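Local coordinates for O-ureido-L-serine synthase (Streptomyces lavendulae, PDB 3X44), which joins hydroxyurea to O-acetyl-L-serine with the help of pyridoxal 5'-phosphate, giving O-ureido-L-serine on the way to the antibiotic D-cycloserine, at residues V17-M22 with T27-K32; N5-T10 with F36-S41; A43-L48 with A157-A162. The protein carries 1 engineered substitution. One frame throughout, in Å; residues are numbered along the deposited sequence.

Interaction 1: V17-M22 with T27-K32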
ATOM      1  N   VAL A  17      11.961   2.232  -8.656  1.00 20.61           N
ATOM      2  CA  VAL A  17      12.920   1.173  -8.381  1.00 20.71           C
ATOM      3  C   VAL A  17      14.346   1.554  -8.764  1.00 22.40           C
ATOM      4  O   VAL A  17      14.579   2.339  -9.690  1.00 21.11           O
ATOM      5  CB  VAL A  17      12.526  -0.134  -9.130  1.00 22.96           C
ATOM      6  CG1 VAL A  17      11.016  -0.187  -9.321  1.00 23.18           C
ATOM      7  CG2 VAL A  17      13.222  -0.201 -10.490  1.00 24.99           C
ATOM      8  N   ARG A  18      15.300   0.969  -8.055  1.00 19.98           N
ATOM      9  CA  ARG A  18      16.704   1.244  -8.308  1.00 23.47           C
ATOM     10  C   ARG A  18      17.243   0.377  -9.440  1.00 22.53           C
ATOM     11  O   ARG A  18      16.890  -0.797  -9.550  1.00 22.22           O
ATOM     12  CB  ARG A  18      17.502   0.974  -7.029  1.00 25.36           C
ATOM     13  CG  ARG A  18      18.969   1.344  -7.079  1.00 25.08           C
ATOM     14  CD  ARG A  18      19.587   1.186  -5.698  1.00 29.37           C
ATOM     15  NE  ARG A  18      21.028   1.421  -5.700  1.00 35.77           N
ATOM     16  CZ  ARG A  18      21.920   0.592  -6.237  1.00 38.76           C
ATOM     17  NH1 ARG A  18      21.524  -0.532  -6.819  1.00 37.87           N
ATOM     18  NH2 ARG A  18      23.213   0.890  -6.195  1.00 40.80           N
ATOM     19  N   LEU A  19      18.079   0.958 -10.296  1.00 20.70           N
ATOM     20  CA  LEU A  19      18.695   0.176 -11.361  1.00 21.92           C
ATOM     21  C   LEU A  19      19.826  -0.578 -10.649  1.00 23.32           C
ATOM     22  O   LEU A  19      20.571   0.002  -9.854  1.00 20.90           O
ATOM     23  CB  LEU A  19      19.253   1.087 -12.466  1.00 21.38           C
ATOM     24  CG  LEU A  19      18.208   1.847 -13.299  1.00 18.80           C
ATOM     25  CD1 LEU A  19      18.845   2.411 -14.573  1.00 17.75           C
ATOM     26  CD2 LEU A  19      17.059   0.911 -13.659  1.00 17.89           C
ATOM     27  N   GLN A  20      19.941  -1.870 -10.931  1.00 23.83           N
ATOM     28  CA  GLN A  20      20.938  -2.710 -10.283  1.00 25.16           C
ATOM     29  C   GLN A  20      22.320  -2.810 -10.924  1.00 23.59           C
ATOM     30  O   GLN A  20      23.304  -3.022 -10.217  1.00 25.10           O
ATOM     31  CB  GLN A  20      20.361  -4.112 -10.103  1.00 26.96           C
ATOM     32  CG  GLN A  20      19.280  -4.185  -9.038  1.00 31.20           C
ATOM     33  CD  GLN A  20      19.858  -4.200  -7.636  1.00 35.43           C
ATOM     34  OE1 GLN A  20      20.694  -3.362  -7.284  1.00 40.46           O
ATOM     35  NE2 GLN A  20      19.419  -5.152  -6.826  1.00 36.94           N
ATOM     36  N   ARG A  21      22.413  -2.670 -12.242  1.00 23.52           N
ATOM     37  CA  ARG A  21      23.720  -2.770 -12.882  1.00 25.09           C
ATOM     38  C   ARG A  21      24.050  -1.733 -13.954  1.00 25.34           C
ATOM     39  O   ARG A  21      25.202  -1.601 -14.342  1.00 23.90           O
ATOM     40  CB  ARG A  21      23.909  -4.175 -13.467  1.00 28.80           C
ATOM     41  CG  ARG A  21      22.711  -4.715 -14.232  1.00 31.60           C
ATOM     42  CD  ARG A  21      22.934  -6.161 -14.671  1.00 31.96           C
ATOM     43  NE  ARG A  21      22.852  -7.096 -13.547  1.00 32.65           N
ATOM     44  CZ  ARG A  21      21.716  -7.498 -12.988  1.00 33.11           C
ATOM     45  NH1 ARG A  21      20.553  -7.049 -13.444  1.00 30.75           N
ATOM     46  NH2 ARG A  21      21.740  -8.350 -11.969  1.00 31.66           N
ATOM     47  N   MET A  22      23.059  -0.983 -14.421  1.00 26.20           N
ATOM     48  CA  MET A  22      23.305  -0.001 -15.468  1.00 25.52           C
ATOM     49  C   MET A  22      23.963   1.299 -15.012  1.00 25.85           C
ATOM     50  O   MET A  22      24.624   1.978 -15.801  1.00 26.30           O
ATOM     51  CB  MET A  22      21.998   0.320 -16.193  1.00 26.34           C
ATOM     52  CG  MET A  22      21.627  -0.689 -17.256  1.00 22.49           C
ATOM     53  SD  MET A  22      20.031  -0.314 -17.986  1.00 25.91           S
ATOM     54  CE  MET A  22      20.436   1.103 -19.000  1.00 25.28           C
ATOM     55  N   THR A  27      27.314   5.903  -8.120  1.00 29.31           N
ATOM     56  CA  THR A  27      26.016   6.558  -8.089  1.00 27.07           C
ATOM     57  C   THR A  27      24.840   5.596  -7.952  1.00 27.63           C
ATOM     58  O   THR A  27      25.007   4.373  -7.931  1.00 27.20           O
ATOM     59  CB  THR A  27      25.792   7.394  -9.354  1.00 26.21           C
ATOM     60  OG1 THR A  27      25.521   6.518 -10.459  1.00 25.46           O
ATOM     61  CG2 THR A  27      27.019   8.237  -9.659  1.00 21.31           C
ATOM     62  N   SER A  28      23.646   6.172  -7.852  1.00 25.86           N
ATOM     63  CA  SER A  28      22.413   5.403  -7.736  1.00 24.51           C
ATOM     64  C   SER A  28      21.404   6.027  -8.685  1.00 24.46           C
ATOM     65  O   SER A  28      21.178   7.237  -8.658  1.00 22.96           O
ATOM     66  CB  SER A  28      21.859   5.462  -6.308  1.00 25.41           C
ATOM     67  OG  SER A  28      22.643   4.699  -5.409  1.00 26.49           O
ATOM     68  N   VAL A  29      20.810   5.203  -9.538  1.00 23.26           N
ATOM     69  CA  VAL A  29      19.817   5.688 -10.478  1.00 20.90           C
ATOM     70  C   VAL A  29      18.513   4.962 -10.213  1.00 20.54           C
ATOM     71  O   VAL A  29      18.465   3.736 -10.223  1.00 18.33           O
ATOM     72  CB  VAL A  29      20.243   5.437 -11.944  1.00 21.64           C
ATOM     73  CG1 VAL A  29      19.165   5.945 -12.897  1.00 21.90           C
ATOM     74  CG2 VAL A  29      21.565   6.140 -12.230  1.00 23.98           C
ATOM     75  N   TYR A  30      17.464   5.733  -9.960  1.00 19.06           N
ATOM     76  CA  TYR A  30      16.148   5.173  -9.694  1.00 19.97           C
ATOM     77  C   TYR A  30      15.248   5.542 -10.861  1.00 19.57           C
ATOM     78  O   TYR A  30      15.509   6.521 -11.554  1.00 20.37           O
ATOM     79  CB  TYR A  30      15.589   5.745  -8.393  1.00 16.51           C
ATOM     80  CG  TYR A  30      16.256   5.216  -7.137  1.00 20.12           C
ATOM     81  CD1 TYR A  30      17.357   5.869  -6.583  1.00 17.42           C
ATOM     82  CD2 TYR A  30      15.762   4.082  -6.485  1.00 18.72           C
ATOM     83  CE1 TYR A  30      17.948   5.409  -5.407  1.00 21.54           C
ATOM     84  CE2 TYR A  30      16.353   3.617  -5.304  1.00 21.70           C
ATOM     85  CZ  TYR A  30      17.440   4.287  -4.774  1.00 20.15           C
ATOM     86  OH  TYR A  30      18.010   3.848  -3.603  1.00 23.70           O
ATOM     87  N   VAL A  31      14.200   4.758 -11.087  1.00 20.58           N
ATOM     88  CA  VAL A  31      13.280   5.020 -12.187  1.00 20.39           C
ATOM     89  C   VAL A  31      11.812   4.881 -11.770  1.00 21.39           C
ATOM     90  O   VAL A  31      11.458   3.967 -11.020  1.00 21.65           O
ATOM     91  CB  VAL A  31      13.562   4.061 -13.391  1.00 21.05           C
ATOM     92  CG1 VAL A  31      14.906   4.389 -14.010  1.00 14.08           C
ATOM     93  CG2 VAL A  31      13.543   2.601 -12.937  1.00 17.17           C
ATOM     94  N   LYS A  32      10.971   5.811 -12.231  1.00 20.15           N
ATOM     95  CA  LYS A  32       9.536   5.772 -11.941  1.00 17.36           C
ATOM     96  C   LYS A  32       8.890   5.020 -13.094  1.00 19.34           C
ATOM     97  O   LYS A  32       8.933   5.462 -14.249  1.00 19.19           O
ATOM     98  CB  LYS A  32       8.951   7.190 -11.839  1.00 18.82           C
ATOM     99  CG  LYS A  32       7.601   7.266 -11.106  1.00 12.77           C
ATOM    100  CD  LYS A  32       7.453   8.553 -10.280  1.00 13.46           C
ATOM    101  CE  LYS A  32       6.082   8.654  -9.599  1.00 11.52           C
ATOM    102  NZ  LYS A  32       5.753   7.485  -8.707  1.00 13.93           N
TER
HETATM  103  O   HOH W   1      21.609   2.543  -9.326  1.00 25.66           O
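Val17 forms a hydrogen-bonded antiparallel pair with Val31: its N donates to Val31 O at 3.0 Å, and its O accepts from Val31 N at 2.8 Å. On the face these valines share, Val17 CG2 meets Val31 CG2 at 3.7 Å. Arg18 pairs with Tyr30, non-hydrogen-bonded, both side chains on the face opposite the valines. With CG anti to the backbone N (chi1 -174°) and the chain extended out to NE, its methylenes run across the phenol: CB touches Tyr30 CE2 at 3.4 Å, and CG sits over one ring face, offset toward the rim and 4.2 Å from the centroid, a CH-pi contact. The guanidinium plane stands 82° to the ring. Phe164 meets the same tyrosine edge-to-face. Leu19 N gives Val29 O a nearly straight bond of 2.8 Å, while the two leucine methyls divide, CD1 going to Val29 CG1 and CD2 to the Val31 methyls. Next along, a water bridges the two backbones, accepting from Val29 N and donating to Leu19 O. Backbone hydrogen bonds thus hold the outermost strand of this chain's sheet, whose Arg18 backbone bonds the second subunit, with aliphatic packing toward helix 264-278 on one face and arginine on tyrosine on the other.

Interaction 2: N5-T10 with F36-S41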
ATOM      1  N   ASN A   5     -13.346  -0.127  -6.441  1.00 24.29           N
ATOM      2  CA  ASN A   5     -14.654  -0.053  -7.079  1.00 25.65           C
ATOM      3  C   ASN A   5     -14.489   0.066  -8.584  1.00 26.50           C
ATOM      4  O   ASN A   5     -15.157  -0.628  -9.346  1.00 29.75           O
ATOM      5  CB  ASN A   5     -15.439   1.156  -6.568  1.00 27.87           C
ATOM      6  CG  ASN A   5     -16.764   1.334  -7.289  1.00 29.94           C
ATOM      7  OD1 ASN A   5     -17.453   0.359  -7.598  1.00 29.50           O
ATOM      8  ND2 ASN A   5     -17.124   2.584  -7.565  1.00 32.46           N
ATOM      9  N   SER A   6     -13.599   0.955  -9.010  1.00 24.18           N
ATOM     10  CA  SER A   6     -13.355   1.157 -10.433  1.00 21.74           C
ATOM     11  C   SER A   6     -11.890   0.962 -10.773  1.00 18.74           C
ATOM     12  O   SER A   6     -11.017   1.148  -9.928  1.00 16.50           O
ATOM     13  CB  SER A   6     -13.784   2.568 -10.853  1.00 21.85           C
ATOM     14  OG  SER A   6     -13.357   2.869 -12.173  1.00 22.90           O
ATOM     15  N   ILE A   7     -11.635   0.591 -12.022  1.00 18.98           N
ATOM     16  CA  ILE A   7     -10.273   0.386 -12.505  1.00 19.87           C
ATOM     17  C   ILE A   7      -9.521   1.719 -12.463  1.00 19.60           C
ATOM     18  O   ILE A   7      -8.294   1.759 -12.327  1.00 17.06           O
ATOM     19  CB  ILE A   7     -10.280  -0.173 -13.956  1.00 19.73           C
ATOM     20  CG1 ILE A   7      -8.845  -0.456 -14.417  1.00 21.19           C
ATOM     21  CG2 ILE A   7     -10.951   0.814 -14.903  1.00 21.66           C
ATOM     22  CD1 ILE A   7      -8.226  -1.681 -13.759  1.00 17.93           C
ATOM     23  N   LEU A   8     -10.267   2.818 -12.550  1.00 20.87           N
ATOM     24  CA  LEU A   8      -9.651   4.145 -12.521  1.00 20.08           C
ATOM     25  C   LEU A   8      -9.095   4.481 -11.138  1.00 19.86           C
ATOM     26  O   LEU A   8      -8.346   5.449 -10.982  1.00 17.00           O
ATOM     27  CB  LEU A   8     -10.663   5.219 -12.940  1.00 22.85           C
ATOM     28  CG  LEU A   8     -11.459   5.019 -14.238  1.00 23.60           C
ATOM     29  CD1 LEU A   8     -12.259   6.290 -14.543  1.00 21.69           C
ATOM     30  CD2 LEU A   8     -10.523   4.681 -15.391  1.00 24.66           C
ATOM     31  N   ASP A   9      -9.461   3.688 -10.131  1.00 19.21           N
ATOM     32  CA  ASP A   9      -8.980   3.936  -8.774  1.00 22.46           C
ATOM     33  C   ASP A   9      -7.581   3.352  -8.568  1.00 22.67           C
ATOM     34  O   ASP A   9      -7.000   3.469  -7.487  1.00 21.73           O
ATOM     35  CB  ASP A   9      -9.957   3.348  -7.741  1.00 22.57           C
ATOM     36  CG  ASP A   9     -11.336   3.992  -7.808  1.00 23.54           C
ATOM     37  OD1 ASP A   9     -11.424   5.177  -8.192  1.00 23.32           O
ATOM     38  OD2 ASP A   9     -12.334   3.313  -7.487  1.00 24.12           O
ATOM     39  N   THR A  10      -7.043   2.728  -9.614  1.00 21.36           N
ATOM     40  CA  THR A  10      -5.708   2.142  -9.545  1.00 19.53           C
ATOM     41  C   THR A  10      -4.711   3.032 -10.264  1.00 19.09           C
ATOM     42  O   THR A  10      -3.542   2.687 -10.398  1.00 17.15           O
ATOM     43  CB  THR A  10      -5.656   0.745 -10.193  1.00 19.06           C
ATOM     44  OG1 THR A  10      -5.805   0.871 -11.614  1.00 18.60           O
ATOM     45  CG2 THR A  10      -6.761  -0.144  -9.633  1.00 18.98           C
ATOM     46  N   PHE A  36       2.940   0.803 -14.814  1.00 19.79           N
ATOM     47  CA  PHE A  36       2.086   0.174 -13.812  1.00 20.09           C
ATOM     48  C   PHE A  36       0.673   0.775 -13.768  1.00 20.72           C
ATOM     49  O   PHE A  36      -0.211   0.258 -13.073  1.00 19.22           O
ATOM     50  CB  PHE A  36       2.740   0.267 -12.427  1.00 19.06           C
ATOM     51  CG  PHE A  36       3.809  -0.778 -12.184  1.00 21.08           C
ATOM     52  CD1 PHE A  36       3.481  -2.016 -11.632  1.00 21.55           C
ATOM     53  CD2 PHE A  36       5.140  -0.516 -12.495  1.00 17.15           C
ATOM     54  CE1 PHE A  36       4.464  -2.976 -11.394  1.00 23.75           C
ATOM     55  CE2 PHE A  36       6.131  -1.467 -12.262  1.00 20.96           C
ATOM     56  CZ  PHE A  36       5.793  -2.702 -11.709  1.00 20.46           C
ATOM     57  N   ASN A  37       0.461   1.872 -14.490  1.00 17.74           N
ATOM     58  CA  ASN A  37      -0.865   2.481 -14.545  1.00 16.21           C
ATOM     59  C   ASN A  37      -1.716   1.525 -15.381  1.00 16.92           C
ATOM     60  O   ASN A  37      -1.197   0.861 -16.283  1.00 15.99           O
ATOM     61  CB  ASN A  37      -0.799   3.857 -15.224  1.00 17.65           C
ATOM     62  CG  ASN A  37      -0.388   4.958 -14.264  1.00 19.93           C
ATOM     63  OD1 ASN A  37      -0.908   5.051 -13.149  1.00 25.13           O
ATOM     64  ND2 ASN A  37       0.552   5.793 -14.687  1.00 22.79           N
ATOM     65  N   PRO A  38      -3.032   1.457 -15.114  1.00 17.99           N
ATOM     66  CA  PRO A  38      -3.912   0.553 -15.873  1.00 19.34           C
ATOM     67  C   PRO A  38      -3.878   0.754 -17.385  1.00 19.06           C
ATOM     68  O   PRO A  38      -4.053  -0.200 -18.147  1.00 23.42           O
ATOM     69  CB  PRO A  38      -5.305   0.808 -15.284  1.00 19.31           C
ATOM     70  CG  PRO A  38      -5.203   2.152 -14.608  1.00 19.35           C
ATOM     71  CD  PRO A  38      -3.779   2.239 -14.111  1.00 19.41           C
ATOM     72  N   GLY A  39      -3.667   1.993 -17.812  1.00 17.96           N
ATOM     73  CA  GLY A  39      -3.589   2.295 -19.230  1.00 19.56           C
ATOM     74  C   GLY A  39      -2.221   1.965 -19.821  1.00 20.47           C
ATOM     75  O   GLY A  39      -2.047   1.989 -21.040  1.00 23.30           O
ATOM     76  N   GLY A  40      -1.251   1.657 -18.962  1.00 21.00           N
ATOM     77  CA  GLY A  40       0.080   1.315 -19.434  1.00 18.70           C
ATOM     78  C   GLY A  40       1.045   2.480 -19.563  1.00 18.77           C
ATOM     79  O   GLY A  40       2.141   2.325 -20.090  1.00 15.86           O
ATOM     80  N   SER A  41       0.649   3.651 -19.078  1.00 19.47           N
ATOM     81  CA  SER A  41       1.517   4.817 -19.169  1.00 18.44           C
ATOM     82  C   SER A  41       1.071   5.978 -18.290  1.00 19.22           C
ATOM     83  O   SER A  41      -0.035   5.990 -17.749  1.00 18.67           O
ATOM     84  CB  SER A  41       1.605   5.295 -20.622  1.00 17.16           C
ATOM     85  OG  SER A  41       0.568   6.218 -20.914  1.00 16.15           O
TER
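A chi1 of 70° sets Thr10 OG1 between its own backbone N and carbonyl carbon, where it both turns back to its own segment and meets the ring of Pro38. Ile7 has CG1 anti to the backbone N (chi1 -177°), which carries that branch to the same proline. Pro38 is the wedge of the contact: its CB lies 3.9 Å from Ile7 CG1, and its CG comes within 3.3 Å of Thr10 OG1. The proline ring lies alongside Ile7 and Thr10, each running antiparallel to it, and no hydrogen bond crosses between 5-10 and 36-41.

Each side is folded by its own bonds. Thr10 OG1 donates to Ile7 O at 2.7 Å, in the carbonyl plane, and Thr10 N also reaches Ile7 O, so one carbonyl accepts two donors of the short 3-10 segment 7-10. Ser6 starts this turn: its OG accepts from Leu8 N, an ST turn, while Ser6 N reaches Asp9 OD2 from above the carboxylate plane. Opposite, Asn37 to Gly40 make a type I turn, closed by Gly40 N to Asn37 O at 2.8 Å. The amide of Asn37 points back to the N-terminal region, its OD1 accepting from Gly12 N. Met80 of helix 73-85 and Ile11 also touch Pro38. Ile7 and Thr10 pack on Glu258 and Phe36 of the second subunit.

The threonine hydroxyl is thus engaged by a carbonyl while its oxygen rests against proline methylenes, and the N-terminal turn meets the loop ahead of helix 43-56 through van der Waals packing, each turn keeping its shape by internal bonding.

Interaction 3: A43-L48 with A157-A162; sequences ADRLAL and ASEILA. Engineered in segment 43-48: Ala43 (natural residue Lys).
Two helical segments stand well apart here, their nearest CA atoms, Arg45 and Ala157, being 11.9 Å from each other, and the gap is bridged by two long side chains alone. Arg45 and Glu159 come from opposite directions and meet end-on. In both, CG lies anti to the carbonyl carbon (chi1 -63° in the arginine), and the chains are extended beyond it, which gives them the reach to span the distance.

The guanidinium grips the carboxylate with both terminal nitrogens, one to each oxygen. Arg45 NH1 donates to Glu159 OE2 at 3.0 Å, and Arg45 NH2 donates to Glu159 OE1, also at 3.0 Å. Glu159 OE1 offers its syn lone pair; Glu159 OE2 is likewise met on the syn side, but 33° out of the carboxylate plane. Both oxygens stay near the guanidinium plane, so the salt bridge is bidentate although the two flat groups are twisted by 37°.

Each charge has a second partner, Glu34 for Arg45 NE and Lys32 for Glu159; the backbone N atoms of Arg13 and Thr14 also donate to the carboxylate, to OE2 and OE1 respectively. Arg45 follows closely on Ala43, the engineered position where the native enzyme carries the lysine that holds the cofactor.

Glutamate, arginine, glutamate and lysine thus form an alternating charge network linking helix 43-56 to helix 147-164. With so many donors gathered on the carboxylate, Glu159 would be expected to stay ionised, its negative charge offset by both neighbouring cations.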
ATOM      1  N   ALA A  43       0.100   8.731 -19.117  1.00 22.30           N
ATOM      2  CA  ALA A  43      -1.031   9.447 -19.703  1.00 20.91           C
ATOM      3  C   ALA A  43      -2.316   9.270 -18.902  1.00 21.59           C
ATOM      4  O   ALA A  43      -3.222  10.097 -18.974  1.00 20.58           O
ATOM      5  CB  ALA A  43      -1.245   8.986 -21.149  1.00 22.43           C
ATOM      6  N   ASP A  44      -2.390   8.184 -18.143  1.00 21.40           N
ATOM      7  CA  ASP A  44      -3.565   7.897 -17.331  1.00 21.10           C
ATOM      8  C   ASP A  44      -3.861   9.015 -16.325  1.00 21.08           C
ATOM      9  O   ASP A  44      -5.024   9.297 -16.017  1.00 19.61           O
ATOM     10  CB  ASP A  44      -3.359   6.598 -16.556  1.00 22.06           C
ATOM     11  CG  ASP A  44      -3.599   5.358 -17.396  1.00 20.69           C
ATOM     12  OD1 ASP A  44      -3.769   4.286 -16.786  1.00 19.91           O
ATOM     13  OD2 ASP A  44      -3.613   5.434 -18.642  1.00 21.97           O
ATOM     14  N   ARG A  45      -2.807   9.640 -15.805  1.00 19.69           N
ATOM     15  CA  ARG A  45      -2.970  10.705 -14.822  1.00 18.57           C
ATOM     16  C   ARG A  45      -3.658  11.930 -15.416  1.00 19.13           C
ATOM     17  O   ARG A  45      -4.510  12.547 -14.780  1.00 18.76           O
ATOM     18  CB  ARG A  45      -1.612  11.105 -14.245  1.00 20.72           C
ATOM     19  CG  ARG A  45      -0.902   9.995 -13.476  1.00 19.87           C
ATOM     20  CD  ARG A  45       0.553  10.364 -13.217  1.00 19.96           C
ATOM     21  NE  ARG A  45       1.326   9.260 -12.653  1.00 21.06           N
ATOM     22  CZ  ARG A  45       1.485   9.049 -11.349  1.00 19.68           C
ATOM     23  NH1 ARG A  45       0.923   9.868 -10.470  1.00 18.09           N
ATOM     24  NH2 ARG A  45       2.214   8.019 -10.925  1.00 16.27           N
ATOM     25  N   LEU A  46      -3.278  12.273 -16.638  1.00 17.10           N
ATOM     26  CA  LEU A  46      -3.852  13.414 -17.325  1.00 18.36           C
ATOM     27  C   LEU A  46      -5.295  13.117 -17.732  1.00 20.91           C
ATOM     28  O   LEU A  46      -6.189  13.931 -17.508  1.00 21.17           O
ATOM     29  CB  LEU A  46      -3.011  13.735 -18.562  1.00 21.33           C
ATOM     30  CG  LEU A  46      -3.443  14.847 -19.520  1.00 24.08           C
ATOM     31  CD1 LEU A  46      -2.222  15.336 -20.283  1.00 24.01           C
ATOM     32  CD2 LEU A  46      -4.492  14.329 -20.491  1.00 22.84           C
ATOM     33  N   ALA A  47      -5.513  11.944 -18.324  1.00 19.96           N
ATOM     34  CA  ALA A  47      -6.840  11.553 -18.780  1.00 20.16           C
ATOM     35  C   ALA A  47      -7.887  11.618 -17.679  1.00 20.77           C
ATOM     36  O   ALA A  47      -8.970  12.163 -17.880  1.00 21.22           O
ATOM     37  CB  ALA A  47      -6.793  10.154 -19.375  1.00 15.46           C
ATOM     38  N   LEU A  48      -7.561  11.054 -16.522  1.00 19.75           N
ATOM     39  CA  LEU A  48      -8.473  11.051 -15.385  1.00 20.15           C
ATOM     40  C   LEU A  48      -8.698  12.473 -14.881  1.00 19.19           C
ATOM     41  O   LEU A  48      -9.830  12.888 -14.621  1.00 16.14           O
ATOM     42  CB  LEU A  48      -7.893  10.198 -14.252  1.00 21.14           C
ATOM     43  CG  LEU A  48      -8.697  10.150 -12.954  1.00 24.26           C
ATOM     44  CD1 LEU A  48     -10.003   9.409 -13.192  1.00 24.64           C
ATOM     45  CD2 LEU A  48      -7.880   9.470 -11.872  1.00 27.32           C
ATOM     46  N   ALA A 157       4.260  14.052  -8.101  1.00 14.06           N
ATOM     47  CA  ALA A 157       5.215  14.749  -7.247  1.00 19.21           C
ATOM     48  C   ALA A 157       5.135  14.266  -5.794  1.00 17.29           C
ATOM     49  O   ALA A 157       6.152  14.160  -5.107  1.00 18.56           O
ATOM     50  CB  ALA A 157       4.957  16.264  -7.305  1.00 14.92           C
ATOM     51  N   SER A 158       3.923  13.985  -5.325  1.00 19.21           N
ATOM     52  CA  SER A 158       3.734  13.533  -3.947  1.00 18.83           C
ATOM     53  C   SER A 158       4.344  12.157  -3.710  1.00 18.67           C
ATOM     54  O   SER A 158       4.863  11.880  -2.628  1.00 16.89           O
ATOM     55  CB  SER A 158       2.243  13.497  -3.589  1.00 15.85           C
ATOM     56  OG  SER A 158       1.710  14.809  -3.480  1.00 15.79           O
ATOM     57  N   GLU A 159       4.258  11.295  -4.717  1.00 19.30           N
ATOM     58  CA  GLU A 159       4.805   9.942  -4.624  1.00 19.50           C
ATOM     59  C   GLU A 159       6.332  10.017  -4.601  1.00 20.68           C
ATOM     60  O   GLU A 159       6.995   9.302  -3.843  1.00 20.22           O
ATOM     61  CB  GLU A 159       4.352   9.107  -5.829  1.00 20.70           C
ATOM     62  CG  GLU A 159       2.850   8.872  -5.890  1.00 17.47           C
ATOM     63  CD  GLU A 159       2.365   8.561  -7.292  1.00 15.72           C
ATOM     64  OE1 GLU A 159       3.137   7.967  -8.075  1.00 15.46           O
ATOM     65  OE2 GLU A 159       1.212   8.914  -7.608  1.00 16.02           O
ATOM     66  N   ILE A 160       6.880  10.890  -5.443  1.00 19.30           N
ATOM     67  CA  ILE A 160       8.324  11.069  -5.529  1.00 18.04           C
ATOM     68  C   ILE A 160       8.875  11.611  -4.209  1.00 18.04           C
ATOM     69  O   ILE A 160       9.828  11.068  -3.658  1.00 16.29           O
ATOM     70  CB  ILE A 160       8.692  12.032  -6.688  1.00 18.46           C
ATOM     71  CG1 ILE A 160       8.479  11.325  -8.033  1.00 16.90           C
ATOM     72  CG2 ILE A 160      10.148  12.508  -6.545  1.00 17.51           C
ATOM     73  CD1 ILE A 160       8.558  12.246  -9.263  1.00 14.67           C
ATOM     74  N   LEU A 161       8.262  12.676  -3.696  1.00 20.28           N
ATOM     75  CA  LEU A 161       8.713  13.279  -2.448  1.00 18.77           C
ATOM     76  C   LEU A 161       8.573  12.351  -1.249  1.00 20.75           C
ATOM     77  O   LEU A 161       9.441  12.334  -0.369  1.00 19.29           O
ATOM     78  CB  LEU A 161       7.956  14.576  -2.186  1.00 18.06           C
ATOM     79  CG  LEU A 161       8.333  15.738  -3.113  1.00 17.06           C
ATOM     80  CD1 LEU A 161       7.275  16.833  -3.023  1.00 16.24           C
ATOM     81  CD2 LEU A 161       9.710  16.274  -2.715  1.00 16.95           C
ATOM     82  N   ALA A 162       7.486  11.584  -1.212  1.00 17.89           N
ATOM     83  CA  ALA A 162       7.254  10.649  -0.113  1.00 18.09           C
ATOM     84  C   ALA A 162       8.317   9.557  -0.116  1.00 17.44           C
ATOM     85  O   ALA A 162       8.866   9.208   0.928  1.00 17.29           O
ATOM     86  CB  ALA A 162       5.863  10.017  -0.233  1.00 20.04           C
TER

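How the interactions relate
Five of the six segments lie in the first 48 residues. Interaction 1 lies within the sequence that interaction 2 spans, yet their centres are 24 Å apart. Lys32 links interaction 1 to interaction 3: its NZ forms a salt bridge of 2.7 Å with Glu159 OE1, and its CD packs on Ile160 CG1. Interactions 2 and 3 have centres only 12 Å apart; Asp44 OD1 probably accepts a hydrogen bond from Gly39 N, tying the turn to helix 43-56, and Ser41 OG also bonds Ala43 N. From side chain to bound O-ureidoserine adduct of the cofactor, the distance is about 8 Å for Arg45 and about 13 Å for Val31. Interactions 1 and 2 both also touch the second subunit.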